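Local structure of acetyl xylan esterase (Metagenome, 6XYC) at residues S21-N26 with S76-S81; L27-P32 with Y108-S113; I91-A96 with G150-Y155. The protein is a bifunctional feruloyl and acetyl xylan esterase of the alpha/beta hydrolase fold, from gut microbiota and active on complex natural xylans. All coordinates share one frame; numbering follows the deposited sequence. Where two conformers were deposited one is given.

Contact 1: S21-N26 with S76-S81; sequences SLESHN and SINHRS
The backbones of 21-26 and 76-81 come closest at S24 and R80, whose CA atoms are 5.0 Å apart, and they are tied where N78 N donates to N26 O at 3.0 Å. N78 then adds a side-chain bond: its CG stands anti to its own carbonyl carbon (chi1 -75°), which turns the amide back to the short 3-10 turn at 23-24. From there N78 ND2 donates to E23 O at 2.9 Å, almost straight at 170°, with the oxygen in the amide plane but the donor lying above the plane of the E23 carbonyl. N26 N reaches E23 O from the opposite face. A water accepts from N78 ND2 and donates to E23 OE2. With an alanine here the amide is gone, and E23 O is likely to lose one of these two donors and the water its link to 76-81. Further on, S24 OG rests on R80 CG at 3.3 Å. The H25 ring and the R80 guanidinium meet with their planes 64° apart, H25 CE1 over one guanidinium face. D93 OD1 is hydrogen-bonded to H25 NE2 and salt-bridged to R80 NH2, while D20 holds H25 ND1. N78 thus fastens the turn to the chain leaving strand 73-77 through both backbone and amide, and the D93 carboxylate probably draws imidazole and guanidinium together and balances positive charge there.

Contact 2: L27-P32 with Y108-S113; sequences LDIYLP and YNIDPS
Y108 O lies against both methyls of L31, with L31 CD1 and CD2 each 3.4 Å from it, a touch of carbon on oxygen that involves no hydrogen bond. The oxygen with two donors is D111 OD2: the bond from S113 N makes an Asx turn, and S113 OG adds a second donor on the same face of the carboxylate, where the chain turns a corner at P112-S113. Across the contact itself no hydrogen bond forms, and carbon does the holding. I29 sends its CD1 straight onto the face of the Y108 ring, 3.5 Å from the ring centroid and only 2° off the normal, a CH-pi contact with all six ring carbons nearly equidistant from the methyl. The extended I29 branch (chi2 172°) carries that methyl over the ring, while I29 CG2 turns to I110 CD1 at 4.3 Å. L31 CD2 likewise reaches I110 CG1, so alternate residues of the strand meet one short run of chain. That run follows helix 89-103, whose Y100 hydrogen-bonds to Y108 OH. W12 of strand 8-16 meets the Y108 ring edge-to-face, and I29 and L31 also pack on I75 and A73, respectively, of strand 73-77.

Contact 3: I91-A96 with G150-Y155; sequences IQDVKA and GSLGNY
Close packing centres on Q92 and L152, which lie on the two sides of this helix-to-loop contact. The extended side chain of Q92 lays its amide over G150 CA, with Q92 CD 3.4 Å from it and the neighbouring amide atoms little farther off. A CB on the glycine would probably clash with Q92 CD, and the positive phi of G150 (73°) agrees with its identity. L152 points toward the helix: its CB meets A96 CB at 4.0 Å, while its CD1 comes to 3.1 Å from D93 OD1, a tight meeting of a methyl and a carboxylate oxygen. That oxygen is not left to the methyl, its polar partners being H25 and R80.

In the alpha/beta hydrolase fold, helices flank a central sheet. Here helix 89-103, which follows strand 73-77, is covered on part of its surface by the irregular loop 150-155, which leads from strand 144-147 towards strand 164-168.

Polar links across the contact run through water. One molecule donates to Q92 OE1 and accepts from S151 N, at 2.8 Å to each. Another donates to the backbone oxygen of Q92, and its bond from L152 N is weak. The amide of Q92 is held at both ends, because Q92 NE2 donates to the D147 carbonyl. The loop is tied further along the helix by R99, which hydrogen-bonds to L152 O.

In the fold
Contacts 1 and 2 are largely buried and both reach the same sheet, through the neighbouring strands 73-77 and 26-32; S76 O is probably hydrogen-bonded to D28 N between the two contacts. Contact 3 is only partly buried and lies on a flanking helix. Chemistry follows place. Contact 2, along the strand, is apolar; contact 1, where chain leaves the strand, relies on backbone and amide bonds and a histidine-arginine pair; contact 3, beside a loop, brings in bridging waters. D93 bridges contacts 3 and 1 directly, whereas contacts 2 and 3 do not touch and lie about 6 Å apart at their nearest atoms.

Contact 1: S21-N26 with S76-S81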
loop_
_atom_site.group_PDB
_atom_site.type_symbol
_atom_site.label_atom_id
_atom_site.label_comp_id
_atom_site.label_asym_id
_atom_site.label_seq_id
_atom_site.Cartn_x
_atom_site.Cartn_y
_atom_site.Cartn_z
ATOM N N SER A 21 8.633 -2.287 20.628
ATOM C CA SER A 21 9.132 -0.950 20.917
ATOM C C SER A 21 9.775 -0.293 19.702
ATOM O O SER A 21 10.562 0.646 19.859
ATOM C CB SER A 21 10.139 -1.004 22.066
ATOM O OG SER A 21 11.354 -1.592 21.632
ATOM N N LEU A 22 9.458 -0.759 18.499
ATOM C CA LEU A 22 10.069 -0.235 17.286
ATOM C C LEU A 22 9.194 0.839 16.662
ATOM O O LEU A 22 7.989 0.640 16.483
ATOM C CB LEU A 22 10.327 -1.374 16.293
ATOM C CG LEU A 22 11.247 -2.474 16.834
ATOM C CD1 LEU A 22 11.355 -3.615 15.835
ATOM C CD2 LEU A 22 12.623 -1.920 17.181
ATOM N N GLU A 23 9.804 1.985 16.354
ATOM C CA GLU A 23 9.084 3.049 15.662
ATOM C C GLU A 23 8.652 2.611 14.268
ATOM O O GLU A 23 7.644 3.099 13.745
ATOM C CB GLU A 23 9.964 4.293 15.579
ATOM C CG GLU A 23 9.240 5.541 15.140
ATOM C CD GLU A 23 10.161 6.738 15.040
ATOM O OE1 GLU A 23 10.960 6.959 15.974
ATOM O OE2 GLU A 23 10.084 7.464 14.027
ATOM N N SER A 24 9.400 1.694 13.656
ATOM C CA SER A 24 9.013 1.120 12.374
ATOM C C SER A 24 7.681 0.392 12.436
ATOM O O SER A 24 7.118 0.077 11.383
ATOM C CB SER A 24 10.101 0.160 11.892
ATOM O OG SER A 24 10.320 -0.872 12.843
ATOM N N HIS A 25 7.169 0.110 13.634
ATOM C CA HIS A 25 5.886 -0.556 13.803
ATOM C C HIS A 25 4.871 0.355 14.485
ATOM O O HIS A 25 4.005 -0.117 15.228
ATOM C CB HIS A 25 6.053 -1.856 14.590
ATOM C CG HIS A 25 6.673 -2.964 13.797
ATOM N ND1 HIS A 25 7.421 -3.964 14.381
ATOM C CD2 HIS A 25 6.655 -3.231 12.468
ATOM C CE1 HIS A 25 7.840 -4.799 13.445
ATOM N NE2 HIS A 25 7.388 -4.378 12.276
ATOM N N ASN A 26 4.979 1.658 14.253
ATOM C CA ASN A 26 4.005 2.624 14.732
ATOM C C ASN A 26 3.070 3.044 13.607
ATOM O O ASN A 26 3.398 2.946 12.424
ATOM C CB ASN A 26 4.694 3.862 15.307
ATOM C CG ASN A 26 5.331 3.608 16.652
ATOM O OD1 ASN A 26 5.096 2.585 17.289
ATOM N ND2 ASN A 26 6.144 4.564 17.100
ATOM N N SER A 76 -2.184 5.921 8.947
ATOM C CA SER A 76 -0.911 5.988 8.240
ATOM C C SER A 76 0.123 5.174 9.003
ATOM O O SER A 76 0.363 5.425 10.187
ATOM C CB SER A 76 -0.454 7.438 8.083
ATOM O OG SER A 76 0.695 7.518 7.256
ATOM N N ILE A 77 0.747 4.219 8.321
ATOM C CA ILE A 77 1.577 3.229 8.988
ATOM C C ILE A 77 3.034 3.392 8.581
ATOM O O ILE A 77 3.355 3.782 7.453
ATOM C CB ILE A 77 1.099 1.789 8.687
ATOM C CG1 ILE A 77 1.247 1.469 7.191
ATOM C CG2 ILE A 77 -0.347 1.600 9.122
ATOM C CD1 ILE A 77 1.008 0.013 6.851
ATOM N N ASN A 78 3.921 3.071 9.521
ATOM C CA ASN A 78 5.320 2.816 9.213
ATOM C C ASN A 78 5.519 1.343 8.861
ATOM O O ASN A 78 4.726 0.479 9.234
ATOM C CB ASN A 78 6.215 3.190 10.399
ATOM C CG ASN A 78 6.392 4.684 10.556
ATOM O OD1 ASN A 78 6.163 5.461 9.630
ATOM N ND2 ASN A 78 6.817 5.093 11.744
ATOM N N HIS A 79 6.586 1.070 8.112
ATOM C CA HIS A 79 7.069 -0.288 7.901
ATOM C C HIS A 79 8.583 -0.258 8.040
ATOM O O HIS A 79 9.201 0.807 8.004
ATOM C CB HIS A 79 6.658 -0.859 6.538
ATOM C CG HIS A 79 7.245 -0.135 5.371
ATOM N ND1 HIS A 79 8.572 -0.239 5.019
ATOM C CD2 HIS A 79 6.682 0.710 4.476
ATOM C CE1 HIS A 79 8.801 0.510 3.955
ATOM N NE2 HIS A 79 7.671 1.097 3.605
ATOM N N ARG A 80 9.183 -1.429 8.228
ATOM C CA ARG A 80 10.624 -1.492 8.423
ATOM C C ARG A 80 11.357 -1.165 7.126
ATOM O O ARG A 80 10.866 -1.422 6.023
ATOM C CB ARG A 80 11.046 -2.871 8.922
ATOM C CG ARG A 80 10.880 -3.071 10.414
ATOM C CD ARG A 80 11.135 -4.521 10.790
ATOM N NE ARG A 80 10.061 -5.389 10.331
ATOM C CZ ARG A 80 10.105 -6.719 10.353
ATOM N NH1 ARG A 80 11.177 -7.343 10.823
ATOM N NH2 ARG A 80 9.073 -7.426 9.908
ATOM N N SER A 81 12.546 -0.585 7.275
ATOM C CA SER A 81 13.373 -0.250 6.124
ATOM C C SER A 81 13.947 -1.510 5.488
ATOM O O SER A 81 14.295 -2.477 6.177
ATOM C CB SER A 81 14.515 0.680 6.549
ATOM O OG SER A 81 15.480 0.826 5.517
HETATM O O HOH W 1 7.852 7.505 12.663
#

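Contact 2: L27-P32 with Y108-S113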
loop_
_atom_site.group_PDB
_atom_site.type_symbol
_atom_site.label_atom_id
_atom_site.label_comp_id
_atom_site.label_asym_id
_atom_site.label_seq_id
_atom_site.Cartn_x
_atom_site.Cartn_y
_atom_site.Cartn_z
ATOM N N LEU A 27 1.896 3.531 13.996
ATOM C CA LEU A 27 0.961 4.117 13.049
ATOM C C LEU A 27 0.279 5.313 13.694
ATOM O O LEU A 27 0.328 5.497 14.912
ATOM C CB LEU A 27 -0.084 3.094 12.581
ATOM C CG LEU A 27 -0.823 2.264 13.626
ATOM C CD1 LEU A 27 -1.949 3.050 14.255
ATOM C CD2 LEU A 27 -1.339 0.987 12.961
ATOM N N ASP A 28 -0.346 6.134 12.854
ATOM C CA ASP A 28 -1.149 7.266 13.296
ATOM C C ASP A 28 -2.581 7.058 12.826
ATOM O O ASP A 28 -2.810 6.568 11.716
ATOM C CB ASP A 28 -0.602 8.583 12.746
ATOM C CG ASP A 28 0.860 8.798 13.083
ATOM O OD1 ASP A 28 1.309 8.312 14.147
ATOM O OD2 ASP A 28 1.550 9.450 12.275
ATOM N N ILE A 29 -3.545 7.428 13.667
ATOM C CA ILE A 29 -4.962 7.269 13.349
ATOM C C ILE A 29 -5.638 8.630 13.449
ATOM O O ILE A 29 -5.496 9.319 14.462
ATOM C CB ILE A 29 -5.644 6.259 14.289
ATOM C CG1 ILE A 29 -4.977 4.886 14.189
ATOM C CG2 ILE A 29 -7.123 6.154 13.960
ATOM C CD1 ILE A 29 -5.468 3.893 15.222
ATOM N N TYR A 30 -6.382 9.007 12.413
ATOM C CA TYR A 30 -7.129 10.259 12.375
ATOM C C TYR A 30 -8.586 9.968 12.036
ATOM O O TYR A 30 -8.865 9.187 11.123
ATOM C CB TYR A 30 -6.555 11.232 11.339
ATOM C CG TYR A 30 -5.098 11.574 11.530
ATOM C CD1 TYR A 30 -4.716 12.648 12.315
ATOM C CD2 TYR A 30 -4.102 10.829 10.909
ATOM C CE1 TYR A 30 -3.386 12.970 12.485
ATOM C CE2 TYR A 30 -2.767 11.139 11.079
ATOM C CZ TYR A 30 -2.414 12.216 11.869
ATOM O OH TYR A 30 -1.089 12.539 12.043
ATOM N N LEU A 31 -9.522 10.601 12.771
ATOM C CA LEU A 31 -10.941 10.491 12.457
ATOM C C LEU A 31 -11.456 11.812 11.883
ATOM O O LEU A 31 -11.003 12.881 12.305
ATOM C CB LEU A 31 -11.766 10.127 13.693
ATOM C CG LEU A 31 -11.264 8.938 14.517
ATOM C CD1 LEU A 31 -12.145 8.730 15.746
ATOM C CD2 LEU A 31 -11.204 7.671 13.671
ATOM N N PRO A 32 -12.400 11.779 10.938
ATOM C CA PRO A 32 -12.792 13.018 10.254
ATOM C C PRO A 32 -13.354 14.067 11.204
ATOM O O PRO A 32 -13.909 13.759 12.260
ATOM C CB PRO A 32 -13.856 12.555 9.247
ATOM C CG PRO A 32 -13.585 11.091 9.037
ATOM C CD PRO A 32 -13.041 10.585 10.351
ATOM N N TYR A 108 -11.240 2.686 18.413
ATOM C CA TYR A 108 -10.932 3.902 17.670
ATOM C C TYR A 108 -12.137 4.444 16.908
ATOM O O TYR A 108 -11.978 5.333 16.063
ATOM C CB TYR A 108 -9.764 3.635 16.716
ATOM C CG TYR A 108 -8.470 3.278 17.431
ATOM C CD1 TYR A 108 -7.774 4.235 18.153
ATOM C CD2 TYR A 108 -7.946 1.987 17.384
ATOM C CE1 TYR A 108 -6.598 3.921 18.807
ATOM C CE2 TYR A 108 -6.765 1.665 18.036
ATOM C CZ TYR A 108 -6.097 2.640 18.747
ATOM O OH TYR A 108 -4.926 2.328 19.401
ATOM N N ASN A 109 -13.340 3.946 17.203
ATOM C CA ASN A 109 -14.559 4.363 16.510
ATOM C C ASN A 109 -14.490 4.054 15.019
ATOM O O ASN A 109 -15.019 4.802 14.194
ATOM C CB ASN A 109 -14.842 5.853 16.724
ATOM C CG ASN A 109 -15.027 6.202 18.177
ATOM O OD1 ASN A 109 -15.246 5.332 19.020
ATOM N ND2 ASN A 109 -14.956 7.490 18.481
ATOM N N ILE A 110 -13.827 2.959 14.667
ATOM C CA ILE A 110 -13.665 2.553 13.277
ATOM C C ILE A 110 -14.675 1.458 12.965
ATOM O O ILE A 110 -14.878 0.535 13.766
ATOM C CB ILE A 110 -12.223 2.085 12.996
ATOM C CG1 ILE A 110 -11.279 3.291 12.989
ATOM C CG2 ILE A 110 -12.168 1.347 11.671
ATOM C CD1 ILE A 110 -9.823 2.935 13.091
ATOM N N ASP A 111 -15.331 1.577 11.809
ATOM C CA ASP A 111 -16.246 0.573 11.280
ATOM C C ASP A 111 -15.439 -0.439 10.473
ATOM O O ASP A 111 -15.052 -0.148 9.333
ATOM C CB ASP A 111 -17.316 1.245 10.414
ATOM C CG ASP A 111 -18.304 0.259 9.834
ATOM O OD1 ASP A 111 -19.309 0.712 9.257
ATOM O OD2 ASP A 111 -18.080 -0.962 9.942
ATOM N N PRO A 112 -15.164 -1.624 11.014
ATOM C CA PRO A 112 -14.298 -2.585 10.317
ATOM C C PRO A 112 -14.953 -3.298 9.143
ATOM O O PRO A 112 -14.345 -4.223 8.595
ATOM C CB PRO A 112 -13.946 -3.590 11.425
ATOM C CG PRO A 112 -15.169 -3.605 12.300
ATOM C CD PRO A 112 -15.712 -2.183 12.269
ATOM N N SER A 113 -16.171 -2.919 8.742
ATOM C CA SER A 113 -16.801 -3.536 7.578
ATOM C C SER A 113 -16.172 -3.081 6.269
ATOM O O SER A 113 -16.409 -3.708 5.233
ATOM C CB SER A 113 -18.299 -3.229 7.564
ATOM O OG SER A 113 -18.547 -1.847 7.376
#

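Contact 3: I91-A96 with G150-Y155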
loop_
_atom_site.group_PDB
_atom_site.type_symbol
_atom_site.label_atom_id
_atom_site.label_comp_id
_atom_site.label_asym_id
_atom_site.label_seq_id
_atom_site.Cartn_x
_atom_site.Cartn_y
_atom_site.Cartn_z
ATOM N N ILE A 91 5.851 -6.513 3.894
ATOM C CA ILE A 91 4.445 -6.889 3.773
ATOM C C ILE A 91 3.938 -7.516 5.071
ATOM O O ILE A 91 2.763 -7.356 5.419
ATOM C CB ILE A 91 4.236 -7.816 2.558
ATOM C CG1 ILE A 91 2.747 -8.083 2.343
ATOM C CG2 ILE A 91 4.988 -9.123 2.730
ATOM C CD1 ILE A 91 1.902 -6.820 2.150
ATOM N N GLN A 92 4.802 -8.208 5.819
ATOM C CA GLN A 92 4.406 -8.690 7.139
ATOM C C GLN A 92 4.066 -7.525 8.059
ATOM O O GLN A 92 3.147 -7.616 8.882
ATOM C CB GLN A 92 5.519 -9.536 7.756
ATOM C CG GLN A 92 5.650 -10.923 7.166
ATOM C CD GLN A 92 6.561 -11.806 7.991
ATOM O OE1 GLN A 92 6.936 -11.456 9.109
ATOM N NE2 GLN A 92 6.926 -12.955 7.443
ATOM N N ASP A 93 4.801 -6.418 7.937
ATOM C CA ASP A 93 4.479 -5.225 8.712
ATOM C C ASP A 93 3.099 -4.701 8.351
ATOM O O ASP A 93 2.276 -4.419 9.227
ATOM C CB ASP A 93 5.543 -4.155 8.474
ATOM C CG ASP A 93 6.874 -4.507 9.110
ATOM O OD1 ASP A 93 6.912 -5.441 9.934
ATOM O OD2 ASP A 93 7.890 -3.851 8.781
ATOM N N VAL A 94 2.827 -4.568 7.052
ATOM C CA VAL A 94 1.522 -4.092 6.600
ATOM C C VAL A 94 0.420 -5.004 7.125
ATOM O O VAL A 94 -0.596 -4.540 7.651
ATOM C CB VAL A 94 1.486 -3.996 5.064
ATOM C CG1 VAL A 94 0.083 -3.613 4.598
ATOM C CG2 VAL A 94 2.521 -3.005 4.569
ATOM N N LYS A 95 0.606 -6.322 6.997
ATOM C CA LYS A 95 -0.422 -7.255 7.450
ATOM C C LYS A 95 -0.679 -7.098 8.944
ATOM O O LYS A 95 -1.830 -7.125 9.391
ATOM C CB LYS A 95 -0.003 -8.688 7.114
ATOM C CG LYS A 95 0.174 -8.951 5.618
ATOM C CD LYS A 95 -1.152 -9.239 4.920
ATOM C CE LYS A 95 -0.944 -9.465 3.431
ATOM N NZ LYS A 95 -2.102 -10.158 2.786
ATOM N N ALA A 96 0.383 -6.910 9.728
ATOM C CA ALA A 96 0.220 -6.726 11.165
ATOM C C ALA A 96 -0.536 -5.444 11.465
ATOM O O ALA A 96 -1.370 -5.401 12.374
ATOM C CB ALA A 96 1.587 -6.710 11.853
ATOM N N GLY A 150 2.902 -13.564 7.980
ATOM C CA GLY A 150 3.770 -13.318 9.115
ATOM C C GLY A 150 3.094 -13.620 10.442
ATOM O O GLY A 150 1.928 -14.015 10.528
ATOM N N SER A 151 3.872 -13.418 11.506
ATOM C CA SER A 151 3.441 -13.719 12.866
ATOM C C SER A 151 3.678 -12.542 13.807
ATOM O O SER A 151 3.789 -12.737 15.021
ATOM C CB SER A 151 4.170 -14.944 13.418
ATOM O OG SER A 151 3.701 -16.154 12.845
ATOM N N LEU A 152 3.730 -11.326 13.282
ATOM C CA LEU A 152 4.063 -10.171 14.095
ATOM C C LEU A 152 2.881 -9.735 14.950
ATOM O O LEU A 152 1.735 -9.690 14.489
ATOM C CB LEU A 152 4.503 -9.013 13.200
ATOM C CG LEU A 152 5.829 -9.077 12.447
ATOM C CD1 LEU A 152 6.027 -7.760 11.711
ATOM C CD2 LEU A 152 6.974 -9.353 13.392
ATOM N N GLY A 153 3.170 -9.402 16.201
ATOM C CA GLY A 153 2.171 -8.801 17.053
ATOM C C GLY A 153 1.257 -9.815 17.714
ATOM O O GLY A 153 1.466 -11.031 17.672
ATOM N N ASN A 154 0.198 -9.279 18.329
ATOM C CA ASN A 154 -0.670 -10.049 19.211
ATOM C C ASN A 154 -2.109 -10.131 18.706
ATOM O O ASN A 154 -3.038 -10.300 19.496
ATOM C CB ASN A 154 -0.660 -9.453 20.616
ATOM C CG ASN A 154 0.683 -9.580 21.300
ATOM O OD1 ASN A 154 1.576 -10.274 20.818
ATOM N ND2 ASN A 154 0.835 -8.898 22.433
ATOM N N TYR A 155 -2.314 -10.043 17.396
ATOM C CA TYR A 155 -3.653 -10.100 16.819
ATOM C C TYR A 155 -3.696 -11.082 15.659
ATOM O O TYR A 155 -4.427 -10.901 14.684
ATOM C CB TYR A 155 -4.096 -8.703 16.400
ATOM C CG TYR A 155 -4.010 -7.724 17.546
ATOM C CD1 TYR A 155 -5.042 -7.611 18.467
ATOM C CD2 TYR A 155 -2.885 -6.929 17.722
ATOM C CE1 TYR A 155 -4.970 -6.718 19.522
ATOM C CE2 TYR A 155 -2.799 -6.040 18.774
ATOM C CZ TYR A 155 -3.845 -5.934 19.671
ATOM O OH TYR A 155 -3.767 -5.044 20.719
HETATM O O HOH W 2 2.808 -10.142 10.208
HETATM O O HOH W 3 6.683 -13.128 11.299
#